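Local coordinates for cyclic dimeric GMP binding protein (Pseudomonas fluorescens, PDB 3PJV) that probably relays intracellular cyclic di-GMP levels across the membrane to its periplasmic domain, thereby controlling proteolysis in the periplasm, at residues I58-L63 against Q67-R72. Sequence-based numbering, arbitrary orientation.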
loop_
_atom_site.group_PDB
_atom_site.type_symbol
_atom_site.label_atom_id
_atom_site.label_comp_id
_atom_site.label_asym_id
_atom_site.label_seq_id
_atom_site.Cartn_x
_atom_site.Cartn_y
_atom_site.Cartn_z
ATOM N N ILE A 58 -1.980 3.242 13.890
ATOM C CA ILE A 58 -1.836 1.876 14.407
ATOM C C ILE A 58 -1.597 2.004 15.899
ATOM O O ILE A 58 -0.788 2.813 16.337
ATOM C CB ILE A 58 -0.651 1.132 13.784
ATOM C CG1 ILE A 58 -0.831 1.038 12.271
ATOM C CG2 ILE A 58 -0.524 -0.298 14.365
ATOM C CD1 ILE A 58 0.318 0.357 11.570
ATOM N N ARG A 59 -2.317 1.216 16.680
ATOM C CA ARG A 59 -2.185 1.251 18.119
ATOM C C ARG A 59 -2.196 -0.179 18.645
ATOM O O ARG A 59 -2.942 -1.016 18.147
ATOM C CB ARG A 59 -3.350 2.056 18.710
ATOM C CG ARG A 59 -3.342 2.235 20.215
ATOM C CD ARG A 59 -4.597 2.997 20.644
ATOM N NE ARG A 59 -4.724 3.101 22.088
ATOM C CZ ARG A 59 -5.851 2.881 22.761
ATOM N NH1 ARG A 59 -6.962 2.543 22.113
ATOM N NH2 ARG A 59 -5.866 2.998 24.085
ATOM N N VAL A 60 -1.358 -0.462 19.635
ATOM C CA VAL A 60 -1.376 -1.770 20.293
ATOM C C VAL A 60 -1.744 -1.500 21.734
ATOM O O VAL A 60 -1.120 -0.682 22.394
ATOM C CB VAL A 60 0.003 -2.472 20.202
ATOM C CG1 VAL A 60 -0.038 -3.837 20.891
ATOM C CG2 VAL A 60 0.424 -2.597 18.731
ATOM N N VAL A 61 -2.799 -2.158 22.193
ATOM C CA VAL A 61 -3.335 -1.938 23.533
ATOM C C VAL A 61 -3.133 -3.179 24.405
ATOM O O VAL A 61 -3.459 -4.298 24.005
ATOM C CB VAL A 61 -4.836 -1.575 23.475
ATOM C CG1 VAL A 61 -5.421 -1.424 24.890
ATOM C CG2 VAL A 61 -5.035 -0.301 22.662
ATOM N N ASP A 62 -2.570 -2.974 25.592
ATOM C CA ASP A 62 -2.381 -4.068 26.538
ATOM C C ASP A 62 -3.731 -4.368 27.188
ATOM O O ASP A 62 -4.319 -3.503 27.819
ATOM C CB ASP A 62 -1.340 -3.668 27.590
ATOM C CG ASP A 62 -1.060 -4.783 28.603
ATOM O OD1 ASP A 62 -2.010 -5.260 29.252
ATOM O OD2 ASP A 62 0.110 -5.194 28.733
ATOM N N LEU A 63 -4.230 -5.588 27.016
ATOM C CA LEU A 63 -5.574 -5.930 27.509
ATOM C C LEU A 63 -5.689 -6.018 29.035
ATOM O O LEU A 63 -6.771 -5.805 29.595
ATOM C CB LEU A 63 -6.070 -7.228 26.865
ATOM C CG LEU A 63 -6.424 -7.107 25.382
ATOM C CD1 LEU A 63 -6.857 -8.447 24.813
ATOM C CD2 LEU A 63 -7.509 -6.056 25.176
ATOM N N GLN A 67 -3.788 -0.066 28.786
ATOM C CA GLN A 67 -3.010 1.082 28.343
ATOM C C GLN A 67 -2.402 0.851 26.964
ATOM O O GLN A 67 -2.237 -0.280 26.523
ATOM C CB GLN A 67 -1.933 1.444 29.370
ATOM C CG GLN A 67 -0.909 0.355 29.635
ATOM C CD GLN A 67 -0.140 0.586 30.924
ATOM O OE1 GLN A 67 -0.605 1.297 31.819
ATOM N NE2 GLN A 67 1.040 -0.014 31.025
ATOM N N THR A 68 -2.085 1.941 26.282
ATOM C CA THR A 68 -1.423 1.860 24.991
ATOM C C THR A 68 0.022 1.421 25.187
ATOM O O THR A 68 0.752 1.996 25.991
ATOM C CB THR A 68 -1.447 3.215 24.294
ATOM O OG1 THR A 68 -2.809 3.601 24.074
ATOM C CG2 THR A 68 -0.718 3.138 22.962
ATOM N N ILE A 69 0.427 0.391 24.457
ATOM C CA ILE A 69 1.795 -0.100 24.523
ATOM C C ILE A 69 2.633 0.704 23.543
ATOM O O ILE A 69 3.728 1.179 23.861
ATOM C CB ILE A 69 1.861 -1.584 24.125
ATOM C CG1 ILE A 69 1.132 -2.452 25.155
ATOM C CG2 ILE A 69 3.312 -2.021 23.938
ATOM C CD1 ILE A 69 0.968 -3.885 24.714
ATOM N N VAL A 70 2.100 0.864 22.341
ATOM C CA VAL A 70 2.750 1.664 21.315
ATOM C C VAL A 70 1.684 2.205 20.384
ATOM O O VAL A 70 0.661 1.573 20.160
ATOM C CB VAL A 70 3.797 0.848 20.526
ATOM C CG1 VAL A 70 3.119 -0.182 19.664
ATOM C CG2 VAL A 70 4.666 1.772 19.674
ATOM N N GLU A 71 1.905 3.399 19.867
ATOM C CA GLU A 71 0.993 3.928 18.859
ATOM C C GLU A 71 1.666 4.881 17.886
ATOM O O GLU A 71 2.730 5.435 18.153
ATOM C CB GLU A 71 -0.210 4.607 19.504
ATOM C CG GLU A 71 0.110 5.902 20.181
ATOM C CD GLU A 71 -1.123 6.550 20.775
ATOM O OE1 GLU A 71 -2.174 6.562 20.097
ATOM O OE2 GLU A 71 -1.040 7.036 21.924
ATOM N N ARG A 72 1.014 5.048 16.747
ATOM C CA ARG A 72 1.528 5.870 15.679
ATOM C C ARG A 72 0.333 6.509 14.996
ATOM O O ARG A 72 -0.684 5.865 14.780
ATOM C CB ARG A 72 2.280 4.996 14.672
ATOM C CG ARG A 72 3.614 4.425 15.175
ATOM C CD ARG A 72 4.646 5.513 15.307
ATOM N NE ARG A 72 5.991 5.023 15.603
ATOM C CZ ARG A 72 6.420 4.704 16.822
ATOM N NH1 ARG A 72 5.598 4.800 17.864
ATOM N NH2 ARG A 72 7.666 4.280 17.004
#
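Arg59 and Thr68 meet across an antiparallel hairpin whose strands slip by one residue, an instructive classic beta bulge. Ile69 and Val70 both face Val60: Val60 N donates to Val70 O, while Val60 O accepts from Ile69 N. Beyond the bulge, Thr68 pairs with Val61 and shares a face of the sheet with Arg59 and Glu71. The Arg59 chain is extended to NE (chi1 -178°), which carries its head along this face to Thr68. Arg59 CB lies 4.1 Å from Glu71 CB, Arg59 CG touches both Glu71 CB and Thr68 CG2, and Arg59 CD passes 3.9 Å from Thr68 OG1. Arg59 NE donates to Thr68 OG1 at 2.8 Å, fairly straight (159°), and NH2 reaches the same oxygen at 3.1 Å, more bent (137°), a side-on grip in the guanidinium plane. Val61 CG2 covers one face of the Arg59 guanidinium, 3.3 Å above its centre, and Arg59 NH1 forms a salt bridge with Glu111 of the second subunit. With an alanine in its place Thr68 OG1 loses both donors and that Glu111 its mate, which would probably weaken the link between subunits. On the reverse face, Val60 CG2 packs 3.7 Å from Val70 CG1, and both side chains touch Val46 of helix 39-50. One guanidinium thus links the second strand, through Thr68, to the other subunit, where the sheet already crosses the interface.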